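PDB 5UXD: macrolide 2'-phosphotransferase MphH from Brachybacterium faecium, which probably inactivates macrolide antibiotics by transferring phosphate from a guanine nucleotide to their 2'-hydroxyl group, and binds azithromycin. Local coordinates for residues A[49-54]-A[89-94]; A[94-99]-A[211-216]; A[131-136]-A[193-198]; A[224-229]-A[260-265]. All blocks are in the same frame, centred on the assembly; numbering follows the deposited sequence.

Contact 1: residues A[49-54]-A[89-94]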
loop_
_atom_site.group_PDB
_atom_site.type_symbol
_atom_site.label_atom_id
_atom_site.label_comp_id
_atom_site.label_asym_id
_atom_site.label_seq_id
_atom_site.Cartn_x
_atom_site.Cartn_y
_atom_site.Cartn_z
ATOM N N VAL A 49 2.857 3.394 18.772
ATOM C CA VAL A 49 2.611 4.356 17.703
ATOM C C VAL A 49 1.248 4.992 17.943
ATOM O O VAL A 49 0.269 4.297 18.250
ATOM C CB VAL A 49 2.658 3.680 16.317
ATOM C CG1 VAL A 49 2.440 4.708 15.202
ATOM C CG2 VAL A 49 3.980 2.943 16.130
ATOM N N LEU A 50 1.182 6.312 17.801
ATOM C CA LEU A 50 -0.061 7.054 17.947
ATOM C C LEU A 50 -0.372 7.738 16.624
ATOM O O LEU A 50 0.503 8.373 16.029
ATOM C CB LEU A 50 0.037 8.080 19.081
ATOM C CG LEU A 50 0.054 7.483 20.491
ATOM C CD1 LEU A 50 1.451 6.965 20.860
ATOM C CD2 LEU A 50 -0.428 8.499 21.519
ATOM N N ARG A 51 -1.611 7.585 16.152
ATOM C CA ARG A 51 -2.076 8.255 14.941
ATOM C C ARG A 51 -3.182 9.221 15.333
ATOM O O ARG A 51 -4.191 8.804 15.912
ATOM C CB ARG A 51 -2.582 7.258 13.893
ATOM C CG ARG A 51 -1.570 6.202 13.507
ATOM C CD ARG A 51 -2.206 5.181 12.561
ATOM N NE ARG A 51 -2.452 5.735 11.233
ATOM C CZ ARG A 51 -3.438 5.342 10.427
ATOM N NH1 ARG A 51 -4.290 4.405 10.816
ATOM N NH2 ARG A 51 -3.576 5.896 9.231
ATOM N N LEU A 52 -2.985 10.508 15.037
ATOM C CA LEU A 52 -3.956 11.529 15.418
ATOM C C LEU A 52 -4.686 12.046 14.186
ATOM O O LEU A 52 -4.074 12.739 13.359
ATOM C CB LEU A 52 -3.263 12.680 16.148
ATOM C CG LEU A 52 -2.902 12.413 17.615
ATOM C CD1 LEU A 52 -1.727 11.450 17.752
ATOM C CD2 LEU A 52 -2.590 13.729 18.284
ATOM N N PRO A 53 -5.981 11.757 14.023
ATOM C CA PRO A 53 -6.693 12.195 12.810
ATOM C C PRO A 53 -6.782 13.713 12.734
ATOM O O PRO A 53 -7.235 14.372 13.675
ATOM C CB PRO A 53 -8.080 11.548 12.954
ATOM C CG PRO A 53 -7.870 10.403 13.945
ATOM C CD PRO A 53 -6.813 10.910 14.892
ATOM N N ARG A 54 -6.328 14.270 11.603
ATOM C CA ARG A 54 -6.285 15.720 11.446
ATOM C C ARG A 54 -7.664 16.336 11.224
ATOM O O ARG A 54 -7.885 17.496 11.598
ATOM C CB ARG A 54 -5.369 16.099 10.284
ATOM C CG ARG A 54 -3.896 15.815 10.525
ATOM C CD ARG A 54 -3.044 16.475 9.432
ATOM N NE ARG A 54 -1.627 16.120 9.530
ATOM C CZ ARG A 54 -0.759 16.739 10.324
ATOM N NH1 ARG A 54 -1.163 17.739 11.097
ATOM N NH2 ARG A 54 0.514 16.358 10.353
ATOM N N GLU A 89 -10.343 10.716 18.060
ATOM C CA GLU A 89 -9.178 11.537 18.370
ATOM C C GLU A 89 -7.882 10.747 18.513
ATOM O O GLU A 89 -6.814 11.366 18.610
ATOM C CB GLU A 89 -9.412 12.358 19.657
ATOM C CG GLU A 89 -9.736 11.545 20.912
ATOM C CD GLU A 89 -9.797 12.395 22.191
ATOM O OE1 GLU A 89 -9.785 13.645 22.107
ATOM O OE2 GLU A 89 -9.849 11.810 23.291
ATOM N N LEU A 90 -7.920 9.414 18.493
ATOM C CA LEU A 90 -6.656 8.700 18.661
ATOM C C LEU A 90 -6.798 7.247 18.253
ATOM O O LEU A 90 -7.683 6.543 18.748
ATOM C CB LEU A 90 -6.163 8.779 20.111
ATOM C CG LEU A 90 -4.954 7.902 20.470
ATOM C CD1 LEU A 90 -3.677 8.483 19.859
ATOM C CD2 LEU A 90 -4.820 7.749 21.988
ATOM N N ILE A 91 -5.842 6.827 17.432
ATOM C CA ILE A 91 -5.622 5.436 17.067
ATOM C C ILE A 91 -4.233 5.054 17.569
ATOM O O ILE A 91 -3.260 5.761 17.294
ATOM C CB ILE A 91 -5.750 5.237 15.542
ATOM C CG1 ILE A 91 -7.194 5.521 15.095
ATOM C CG2 ILE A 91 -5.238 3.840 15.105
ATOM C CD1 ILE A 91 -7.356 5.799 13.577
ATOM N N ALA A 92 -4.135 3.960 18.326
ATOM C CA ALA A 92 -2.849 3.611 18.926
ATOM C C ALA A 92 -2.594 2.117 18.832
ATOM O O ALA A 92 -3.503 1.313 19.046
ATOM C CB ALA A 92 -2.773 4.038 20.393
ATOM N N TYR A 93 -1.348 1.740 18.554
ATOM C CA TYR A 93 -1.028 0.320 18.474
ATOM C C TYR A 93 0.438 0.102 18.816
ATOM O O TYR A 93 1.261 1.003 18.646
ATOM C CB TYR A 93 -1.350 -0.243 17.082
ATOM C CG TYR A 93 -0.740 0.519 15.931
ATOM C CD1 TYR A 93 -1.412 1.586 15.345
ATOM C CD2 TYR A 93 0.506 0.164 15.422
ATOM C CE1 TYR A 93 -0.855 2.281 14.290
ATOM C CE2 TYR A 93 1.066 0.856 14.369
ATOM C CZ TYR A 93 0.380 1.913 13.810
ATOM O OH TYR A 93 0.930 2.604 12.759
ATOM N N PRO A 94 0.795 -1.093 19.293
ATOM C CA PRO A 94 2.208 -1.389 19.559
ATOM C C PRO A 94 3.056 -1.281 18.300
ATOM O O PRO A 94 2.639 -1.675 17.205
ATOM C CB PRO A 94 2.177 -2.827 20.093
ATOM C CG PRO A 94 0.795 -2.996 20.658
ATOM C CD PRO A 94 -0.102 -2.161 19.774
#
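V49, L50 and R51 pair edge to edge with Y93, A92 and I91 as neighbouring antiparallel strands of the N-terminal sheet, their directions 166° apart. V49-Y93 and R51-I91 are hydrogen-bonded pairs with two bonds each: V49 N gives to Y93 O at 2.9 Å and R51 N to I91 O at 2.7 Å, while Y93 N and I91 N answer to V49 O and R51 O. L50-A92 is the non-hydrogen-bonded pair between them.

On the face carrying V49, R51, I91 and Y93, the tyrosine CG sits between its backbone N and carbonyl carbon (chi1 53°), which leans the ring toward the neighbouring strand, beside V49. V49 CB lies over one ring face, 4.0 Å from the Y93 centroid, and R51 CD meets the edge at Y93 CE1, 3.6 Å away. On the other face L52 CD1 touches L90 CD1 at 4.1 Å, and L50 and L52 continue onto helix 7-16.

R51 also makes a cation-pi contact with F35 and a long, weak ion pair with E65. R51 and Y93 bind GDP in another crystal of this protein, so the pairing builds a wall of the nucleotide cleft in a kinase-like N-lobe.

Contact 2: residues A[94-99]-A[211-216]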
loop_
_atom_site.group_PDB
_atom_site.type_symbol
_atom_site.label_atom_id
_atom_site.label_comp_id
_atom_site.label_asym_id
_atom_site.label_seq_id
_atom_site.Cartn_x
_atom_site.Cartn_y
_atom_site.Cartn_z
ATOM N N PRO A 94 0.795 -1.093 19.293
ATOM C CA PRO A 94 2.208 -1.389 19.559
ATOM C C PRO A 94 3.056 -1.281 18.300
ATOM O O PRO A 94 2.639 -1.675 17.205
ATOM C CB PRO A 94 2.177 -2.827 20.093
ATOM C CG PRO A 94 0.795 -2.996 20.658
ATOM C CD PRO A 94 -0.102 -2.161 19.774
ATOM N N LEU A 95 4.265 -0.738 18.471
ATOM C CA LEU A 95 5.229 -0.677 17.385
ATOM C C LEU A 95 5.561 -2.083 16.903
ATOM O O LEU A 95 5.831 -2.988 17.703
ATOM C CB LEU A 95 6.500 0.043 17.851
ATOM C CG LEU A 95 7.605 0.218 16.804
ATOM C CD1 LEU A 95 7.215 1.279 15.789
ATOM C CD2 LEU A 95 8.942 0.571 17.460
ATOM N N LEU A 96 5.511 -2.269 15.617
ATOM C CA LEU A 96 5.874 -3.556 15.053
ATOM C C LEU A 96 7.392 -3.707 14.966
ATOM O O LEU A 96 8.105 -2.734 14.721
ATOM C CB LEU A 96 5.251 -3.702 13.675
ATOM C CG LEU A 96 3.729 -3.807 13.793
ATOM C CD1 LEU A 96 3.081 -4.035 12.454
ATOM C CD2 LEU A 96 3.387 -4.939 14.756
ATOM N N PRO A 97 7.906 -4.919 15.153
ATOM C CA PRO A 97 9.355 -5.127 15.088
ATOM C C PRO A 97 9.882 -5.133 13.659
ATOM O O PRO A 97 9.167 -5.422 12.697
ATOM C CB PRO A 97 9.532 -6.502 15.742
ATOM C CG PRO A 97 8.286 -7.231 15.348
ATOM C CD PRO A 97 7.181 -6.186 15.368
ATOM N N GLY A 98 11.158 -4.808 13.533
ATOM C CA GLY A 98 11.856 -4.836 12.263
ATOM C C GLY A 98 12.138 -3.436 11.747
ATOM O O GLY A 98 11.780 -2.427 12.354
ATOM N N SER A 99 12.784 -3.396 10.585
ATOM C CA SER A 99 13.135 -2.141 9.955
ATOM C C SER A 99 12.470 -2.019 8.588
ATOM O O SER A 99 12.328 -3.016 7.873
ATOM C CB SER A 99 14.658 -2.018 9.805
ATOM O OG SER A 99 15.288 -2.006 11.074
ATOM N N ILE A 211 10.349 -10.501 5.223
ATOM C CA ILE A 211 9.260 -9.644 5.671
ATOM C C ILE A 211 8.758 -10.148 7.012
ATOM O O ILE A 211 8.442 -11.336 7.171
ATOM C CB ILE A 211 8.128 -9.624 4.635
ATOM C CG1 ILE A 211 8.611 -9.024 3.317
ATOM C CG2 ILE A 211 6.919 -8.856 5.166
ATOM C CD1 ILE A 211 7.582 -9.165 2.194
ATOM N N THR A 212 8.697 -9.252 7.990
ATOM C CA THR A 212 8.148 -9.583 9.292
ATOM C C THR A 212 6.894 -8.796 9.632
ATOM O O THR A 212 6.230 -9.126 10.622
ATOM C CB THR A 212 9.187 -9.354 10.396
ATOM O OG1 THR A 212 9.616 -7.985 10.379
ATOM C CG2 THR A 212 10.396 -10.266 10.184
ATOM N N ALA A 213 6.547 -7.778 8.850
ATOM C CA ALA A 213 5.303 -7.048 9.047
ATOM C C ALA A 213 4.964 -6.313 7.764
ATOM O O ALA A 213 5.857 -5.937 7.000
ATOM C CB ALA A 213 5.405 -6.057 10.215
ATOM N N VAL A 214 3.669 -6.091 7.551
ATOM C CA VAL A 214 3.179 -5.324 6.417
ATOM C C VAL A 214 2.271 -4.221 6.944
ATOM O O VAL A 214 1.399 -4.469 7.791
ATOM C CB VAL A 214 2.457 -6.223 5.393
ATOM C CG1 VAL A 214 1.899 -5.395 4.240
ATOM C CG2 VAL A 214 3.433 -7.275 4.858
ATOM N N LEU A 215 2.499 -3.004 6.464
ATOM C CA LEU A 215 1.860 -1.806 6.983
ATOM C C LEU A 215 1.010 -1.139 5.911
ATOM O O LEU A 215 1.033 -1.519 4.734
ATOM C CB LEU A 215 2.902 -0.806 7.493
ATOM C CG LEU A 215 4.151 -1.371 8.165
ATOM C CD1 LEU A 215 5.246 -0.323 8.185
ATOM C CD2 LEU A 215 3.821 -1.835 9.576
ATOM N N ASP A 216 0.267 -0.116 6.350
ATOM C CA ASP A 216 -0.495 0.818 5.511
ATOM C C ASP A 216 -1.442 0.077 4.568
ATOM O O ASP A 216 -1.237 0.002 3.364
ATOM C CB ASP A 216 0.458 1.748 4.738
ATOM C CG ASP A 216 1.543 2.337 5.648
ATOM O OD1 ASP A 216 1.239 2.911 6.708
ATOM O OD2 ASP A 216 2.721 2.238 5.266
HETATM O O HOH W 1 7.538 -7.221 12.286
#
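T212 OG1 is gripped by an ordered water 2.9 Å away and, weakly, by the carbonyl of L205; P97 O lies 3.5 Å from T212 OG1. The same water donates to P97 O, and more weakly to T212 O at 2.8 Å. One solvent molecule therefore joins the loop carbonyl to both the hydroxyl and the main chain of the strand. With chi1 at 58°, the hydroxyl is tucked between the backbone N and carbonyl carbon of T212 and faces the loop. G98, next along, has no side chain to meet the carbonyl of P97, and its CA passes 4.3 Å from T212 OG1.

The loop 94-99 connects the N-terminal sheet to strand 99-104, the place of the hinge in the kinase fold, and strand 210-214 belongs to the four-stranded sheet beyond it. Here that strand carries a classic beta bulge, T212 and A213 both facing L205.

Earlier in the loop, at L96, the contact is purely apolar. L96 points at the strand and its CD1 does most of the touching, reaching A213 CB at 3.8 Å and L215 CD2 at 3.7 Å. The L96 and L215 side chains run past each other in opposite directions, and L205 packs against both. L96 lines the GDP site seen in another crystal of this protein, and D216, directly after L215, is a magnesium ligand in a crystal of this protein.

Contact 3: residues A[131-136]-A[193-198]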
loop_
_atom_site.group_PDB
_atom_site.type_symbol
_atom_site.label_atom_id
_atom_site.label_comp_id
_atom_site.label_asym_id
_atom_site.label_seq_id
_atom_site.Cartn_x
_atom_site.Cartn_y
_atom_site.Cartn_z
ATOM N N GLN A 131 -0.406 -16.103 1.385
ATOM C CA GLN A 131 -1.221 -16.130 2.598
ATOM C C GLN A 131 -2.289 -15.047 2.561
ATOM O O GLN A 131 -3.447 -15.296 2.921
ATOM C CB GLN A 131 -0.342 -15.959 3.846
ATOM C CG GLN A 131 -0.217 -17.214 4.694
ATOM C CD GLN A 131 0.052 -16.923 6.170
ATOM O OE1 GLN A 131 0.713 -15.945 6.515
ATOM N NE2 GLN A 131 -0.461 -17.783 7.045
ATOM N N LEU A 132 -1.918 -13.841 2.131
ATOM C CA LEU A 132 -2.901 -12.769 2.005
ATOM C C LEU A 132 -3.982 -13.140 0.995
ATOM O O LEU A 132 -5.178 -12.937 1.241
ATOM C CB LEU A 132 -2.205 -11.470 1.596
ATOM C CG LEU A 132 -3.154 -10.294 1.359
ATOM C CD1 LEU A 132 -3.835 -9.863 2.647
ATOM C CD2 LEU A 132 -2.467 -9.119 0.685
ATOM N N HIS A 133 -3.576 -13.689 -0.152
ATOM C CA HIS A 133 -4.524 -13.990 -1.214
ATOM C C HIS A 133 -5.397 -15.194 -0.897
ATOM O O HIS A 133 -6.402 -15.406 -1.585
ATOM C CB HIS A 133 -3.766 -14.202 -2.522
ATOM C CG HIS A 133 -3.179 -12.939 -3.075
ATOM N ND1 HIS A 133 -2.630 -12.857 -4.337
ATOM C CD2 HIS A 133 -3.075 -11.697 -2.537
ATOM C CE1 HIS A 133 -2.213 -11.622 -4.551
ATOM N NE2 HIS A 133 -2.469 -10.900 -3.473
ATOM N N ALA A 134 -5.036 -15.983 0.121
ATOM C CA ALA A 134 -5.863 -17.099 0.570
ATOM C C ALA A 134 -6.999 -16.663 1.485
ATOM O O ALA A 134 -7.879 -17.482 1.789
ATOM C CB ALA A 134 -4.990 -18.132 1.287
ATOM N N VAL A 135 -7.005 -15.400 1.917
ATOM C CA VAL A 135 -7.975 -14.932 2.906
ATOM C C VAL A 135 -9.373 -14.946 2.301
ATOM O O VAL A 135 -9.562 -14.585 1.135
ATOM C CB VAL A 135 -7.591 -13.525 3.400
ATOM C CG1 VAL A 135 -8.748 -12.885 4.174
ATOM C CG2 VAL A 135 -6.339 -13.573 4.256
ATOM N N ASP A 136 -10.359 -15.365 3.105
ATOM C CA ASP A 136 -11.739 -15.501 2.656
ATOM C C ASP A 136 -12.256 -14.181 2.089
ATOM O O ASP A 136 -12.315 -13.168 2.793
ATOM C CB ASP A 136 -12.599 -15.974 3.833
ATOM C CG ASP A 136 -14.070 -16.100 3.483
ATOM O OD1 ASP A 136 -14.418 -16.811 2.518
ATOM O OD2 ASP A 136 -14.886 -15.498 4.200
ATOM N N VAL A 193 -8.849 -11.738 -5.559
ATOM C CA VAL A 193 -8.375 -12.077 -4.222
ATOM C C VAL A 193 -8.339 -10.799 -3.398
ATOM O O VAL A 193 -8.392 -9.691 -3.928
ATOM C CB VAL A 193 -6.965 -12.705 -4.238
ATOM C CG1 VAL A 193 -6.960 -14.059 -4.983
ATOM C CG2 VAL A 193 -5.973 -11.732 -4.876
ATOM N N LEU A 194 -8.220 -10.960 -2.080
ATOM C CA LEU A 194 -7.904 -9.824 -1.224
ATOM C C LEU A 194 -6.483 -9.368 -1.512
ATOM O O LEU A 194 -5.551 -10.181 -1.492
ATOM C CB LEU A 194 -8.045 -10.202 0.246
ATOM C CG LEU A 194 -7.517 -9.185 1.270
ATOM C CD1 LEU A 194 -8.250 -7.846 1.140
ATOM C CD2 LEU A 194 -7.630 -9.714 2.699
ATOM N N THR A 195 -6.317 -8.084 -1.815
ATOM C CA THR A 195 -4.999 -7.546 -2.126
ATOM C C THR A 195 -4.651 -6.393 -1.192
ATOM O O THR A 195 -5.526 -5.718 -0.642
ATOM C CB THR A 195 -4.894 -7.056 -3.584
ATOM O OG1 THR A 195 -5.740 -5.915 -3.785
ATOM C CG2 THR A 195 -5.279 -8.166 -4.577
ATOM N N HIS A 196 -3.345 -6.179 -1.027
ATOM C CA HIS A 196 -2.837 -5.007 -0.316
ATOM C C HIS A 196 -2.913 -3.738 -1.172
ATOM O O HIS A 196 -3.403 -2.700 -0.709
ATOM C CB HIS A 196 -1.400 -5.261 0.136
ATOM C CG HIS A 196 -0.790 -4.109 0.875
ATOM N ND1 HIS A 196 -0.309 -2.988 0.234
ATOM C CD2 HIS A 196 -0.577 -3.906 2.197
ATOM C CE1 HIS A 196 0.166 -2.139 1.128
ATOM N NE2 HIS A 196 0.022 -2.677 2.327
ATOM N N GLY A 197 -2.379 -3.782 -2.403
ATOM C CA GLY A 197 -2.498 -2.693 -3.363
ATOM C C GLY A 197 -1.270 -1.822 -3.533
ATOM O O GLY A 197 -1.180 -1.087 -4.526
ATOM N N GLU A 198 -0.334 -1.866 -2.597
ATOM C CA GLU A 198 0.851 -1.022 -2.663
ATOM C C GLU A 198 1.996 -1.749 -1.965
ATOM O O GLU A 198 2.687 -1.209 -1.096
ATOM C CB GLU A 198 0.575 0.353 -2.055
ATOM C CG GLU A 198 0.920 1.503 -2.994
ATOM C CD GLU A 198 0.382 2.834 -2.515
ATOM O OE1 GLU A 198 -0.657 3.286 -3.041
ATOM O OE2 GLU A 198 1.001 3.423 -1.608
HETATM O O HOH W 2 -8.503 -13.764 -1.229
#
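H133 lays one face of its imidazole against V193, whose CG2 stands almost exactly over the ring centre, 3.5 Å from the centroid and 9° off the normal, a close CH-pi contact. This is where the end of helix 119-133 meets strand 193-195, which leads into the H196-G197-E198 loop; that loop probably corresponds to the catalytic loop of the kinase fold, and E198 touches azithromycin. V193 CG2 reaches the ring by lying between its own backbone N and carbonyl carbon. The imidazole is fixed in rotation at both nitrogens, ND1 by the hydroxyl of Y248 and NE2 by D228. H133 CD2 comes within 3.1 Å of L194 O, an oxygen buried here without a hydrogen-bonding partner in the model.

L132 and L194 cross at about a right angle, CD1 of the first against CD2 of the second at 3.8 Å. The same L194 CD2 also meets V135 CG1 at 3.7 Å, so one methyl serves both the helix and the turn that follows it. L132, with CG anti to its backbone N (chi1 177°), sends its other methyl, CD2, to the backbone N of H196.

No direct hydrogen bond joins 131-136 to 193-198, but a water spans them: it accepts from L194 N at 2.9 Å and donates to H133 O and V135 O, both at 2.7 Å.

Contact 4: residues A[224-229]-A[260-265]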
loop_
_atom_site.group_PDB
_atom_site.type_symbol
_atom_site.label_atom_id
_atom_site.label_comp_id
_atom_site.label_asym_id
_atom_site.label_seq_id
_atom_site.Cartn_x
_atom_site.Cartn_y
_atom_site.Cartn_z
ATOM N N ASP A 224 -7.436 -7.665 -8.492
ATOM C CA ASP A 224 -6.384 -8.274 -9.324
ATOM C C ASP A 224 -5.218 -8.784 -8.482
ATOM O O ASP A 224 -4.527 -7.977 -7.847
ATOM C CB ASP A 224 -5.921 -7.219 -10.345
ATOM C CG ASP A 224 -4.901 -7.747 -11.371
ATOM O OD1 ASP A 224 -4.393 -8.881 -11.242
ATOM O OD2 ASP A 224 -4.602 -6.987 -12.314
ATOM N N PRO A 225 -4.956 -10.098 -8.459
ATOM C CA PRO A 225 -3.806 -10.617 -7.687
ATOM C C PRO A 225 -2.464 -10.018 -8.089
ATOM O O PRO A 225 -1.541 -9.960 -7.261
ATOM C CB PRO A 225 -3.846 -12.123 -7.988
ATOM C CG PRO A 225 -5.296 -12.404 -8.340
ATOM C CD PRO A 225 -5.766 -11.173 -9.066
ATOM N N ALA A 226 -2.319 -9.587 -9.348
ATOM C CA ALA A 226 -1.031 -9.078 -9.816
ATOM C C ALA A 226 -0.617 -7.798 -9.108
ATOM O O ALA A 226 0.581 -7.483 -9.047
ATOM C CB ALA A 226 -1.093 -8.825 -11.324
ATOM N N LYS A 227 -1.582 -7.025 -8.611
ATOM C CA LYS A 227 -1.251 -5.765 -7.952
ATOM C C LYS A 227 -0.191 -5.949 -6.875
ATOM O O LYS A 227 0.647 -5.058 -6.665
ATOM C CB LYS A 227 -2.503 -5.153 -7.335
ATOM C CG LYS A 227 -3.555 -4.750 -8.328
ATOM C CD LYS A 227 -4.765 -4.179 -7.599
ATOM C CE LYS A 227 -4.417 -2.882 -6.873
ATOM N NZ LYS A 227 -5.640 -2.211 -6.336
ATOM N N ASP A 228 -0.198 -7.098 -6.197
ATOM C CA ASP A 228 0.693 -7.308 -5.064
ATOM C C ASP A 228 2.029 -7.914 -5.471
ATOM O O ASP A 228 2.931 -8.006 -4.634
ATOM C CB ASP A 228 0.022 -8.201 -4.004
ATOM C CG ASP A 228 -1.059 -7.465 -3.224
ATOM O OD1 ASP A 228 -1.012 -6.223 -3.225
ATOM O OD2 ASP A 228 -1.942 -8.121 -2.619
ATOM N N LEU A 229 2.165 -8.332 -6.723
ATOM C CA LEU A 229 3.420 -8.826 -7.250
ATOM C C LEU A 229 4.082 -7.850 -8.208
ATOM O O LEU A 229 5.270 -7.999 -8.492
ATOM C CB LEU A 229 3.205 -10.169 -7.975
ATOM C CG LEU A 229 2.680 -11.280 -7.062
ATOM C CD1 LEU A 229 2.126 -12.454 -7.894
ATOM C CD2 LEU A 229 3.784 -11.744 -6.146
ATOM N N ALA A 260 3.588 -11.758 -15.599
ATOM C CA ALA A 260 4.713 -10.828 -15.549
ATOM C C ALA A 260 4.534 -9.730 -16.590
ATOM O O ALA A 260 4.782 -8.549 -16.303
ATOM C CB ALA A 260 6.042 -11.568 -15.733
ATOM N N ARG A 261 4.057 -10.103 -17.782
ATOM C CA ARG A 261 3.761 -9.121 -18.821
ATOM C C ARG A 261 2.764 -8.089 -18.315
ATOM O O ARG A 261 2.996 -6.878 -18.417
ATOM C CB ARG A 261 3.230 -9.849 -20.064
ATOM C CG ARG A 261 2.654 -8.968 -21.173
ATOM C CD ARG A 261 1.849 -9.814 -22.183
ATOM N NE ARG A 261 2.622 -10.953 -22.679
ATOM C CZ ARG A 261 2.102 -12.119 -23.056
ATOM N NH1 ARG A 261 0.789 -12.324 -23.006
ATOM N NH2 ARG A 261 2.900 -13.085 -23.484
ATOM N N HIS A 262 1.641 -8.568 -17.770
ATOM C CA HIS A 262 0.608 -7.734 -17.160
ATOM C C HIS A 262 1.188 -6.749 -16.138
ATOM O O HIS A 262 0.836 -5.563 -16.136
ATOM C CB HIS A 262 -0.423 -8.668 -16.502
ATOM C CG HIS A 262 -1.603 -7.974 -15.889
ATOM N ND1 HIS A 262 -2.407 -7.101 -16.588
ATOM C CD2 HIS A 262 -2.142 -8.069 -14.649
ATOM C CE1 HIS A 262 -3.379 -6.671 -15.797
ATOM N NE2 HIS A 262 -3.239 -7.242 -14.614
ATOM N N CYS A 263 2.078 -7.228 -15.262
ATOM C CA CYS A 263 2.642 -6.370 -14.211
ATOM C C CYS A 263 3.356 -5.155 -14.798
ATOM O O CYS A 263 3.169 -4.029 -14.331
ATOM C CB CYS A 263 3.615 -7.163 -13.328
ATOM S SG CYS A 263 2.884 -8.336 -12.197
ATOM N N THR A 264 4.205 -5.373 -15.808
ATOM C CA THR A 264 4.958 -4.264 -16.392
ATOM C C THR A 264 4.041 -3.308 -17.151
ATOM O O THR A 264 4.229 -2.088 -17.100
ATOM C CB THR A 264 6.068 -4.810 -17.299
ATOM O OG1 THR A 264 7.178 -5.199 -16.480
ATOM C CG2 THR A 264 6.548 -3.744 -18.310
ATOM N N GLU A 265 3.050 -3.840 -17.878
ATOM C CA GLU A 265 2.107 -2.955 -18.558
ATOM C C GLU A 265 1.323 -2.131 -17.552
ATOM O O GLU A 265 1.109 -0.928 -17.744
ATOM C CB GLU A 265 1.143 -3.763 -19.435
ATOM C CG GLU A 265 1.829 -4.431 -20.616
ATOM C CD GLU A 265 2.803 -3.500 -21.297
ATOM O OE1 GLU A 265 2.350 -2.593 -22.034
ATOM O OE2 GLU A 265 4.019 -3.668 -21.081
#
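H262 and C263, neighbours on helix 259-268, take the largest share of this buried contact, with A226 of the facing loop next. The loop opens with an Asx turn: D224 OD1 accepts from A226 N at 2.9 Å, the donor arriving from above the carboxylate plane. The other oxygen of the same group receives the helix. H262 NE2 donates to D224 OD2 at 2.7 Å, nearly straight at 169°, in the plane of the imidazole and onto the syn lone pair. Carboxylate and ring are not far from coplanar, 27° apart.

H262 has CG anti to the backbone N (chi1 -177°), which carries the ring out from the helix to meet D224 coming the other way. Its ND1 is paired with W181 NE1, consistent with a neutral imidazole that bears its proton on NE2; W188 meets the ring edge-to-face. Both nitrogens being engaged, the ring can hardly turn. The carboxylate in turn is held by one bond at each oxygen, and a single aspartate thus shapes the loop and binds the helix.

A226 points its methyl into the angle between the two helix residues. CB rests at the imidazole edge, 3.6 Å from H262 CD2, and lies 4.1 Å from C263 SG. The contact joins the loop ahead of helix 230-235 to the C-terminal helical part of the chain, away from the annotated sites. C263 SG sits 4.0 Å from A226 O, the carbonyl oxygen that accepts the L229 amide at 2.9 Å.

Contacts 3 and 4 are fully buried, contact 1 is partly so and contact 2 lies at the surface. Main-chain bonds dominate contact 1, whereas contacts 2 and 3 have no clear direct hydrogen bond and use a bridging water beside apolar packing; contact 4 depends on one side-chain bond. Contacts 1 and 2 share P94 and touch where V49 CG2 packs on L95 CD1, so the N-lobe sheet runs straight into the hinge. H196 of contact 3 probably hydrogen-bonds to L215 O of contact 2. D228 of 224-229 reaches H196 N and G197 N, linking contacts 3 and 4. Contacts 1 and 4 lie on opposite sides of the chain's centre.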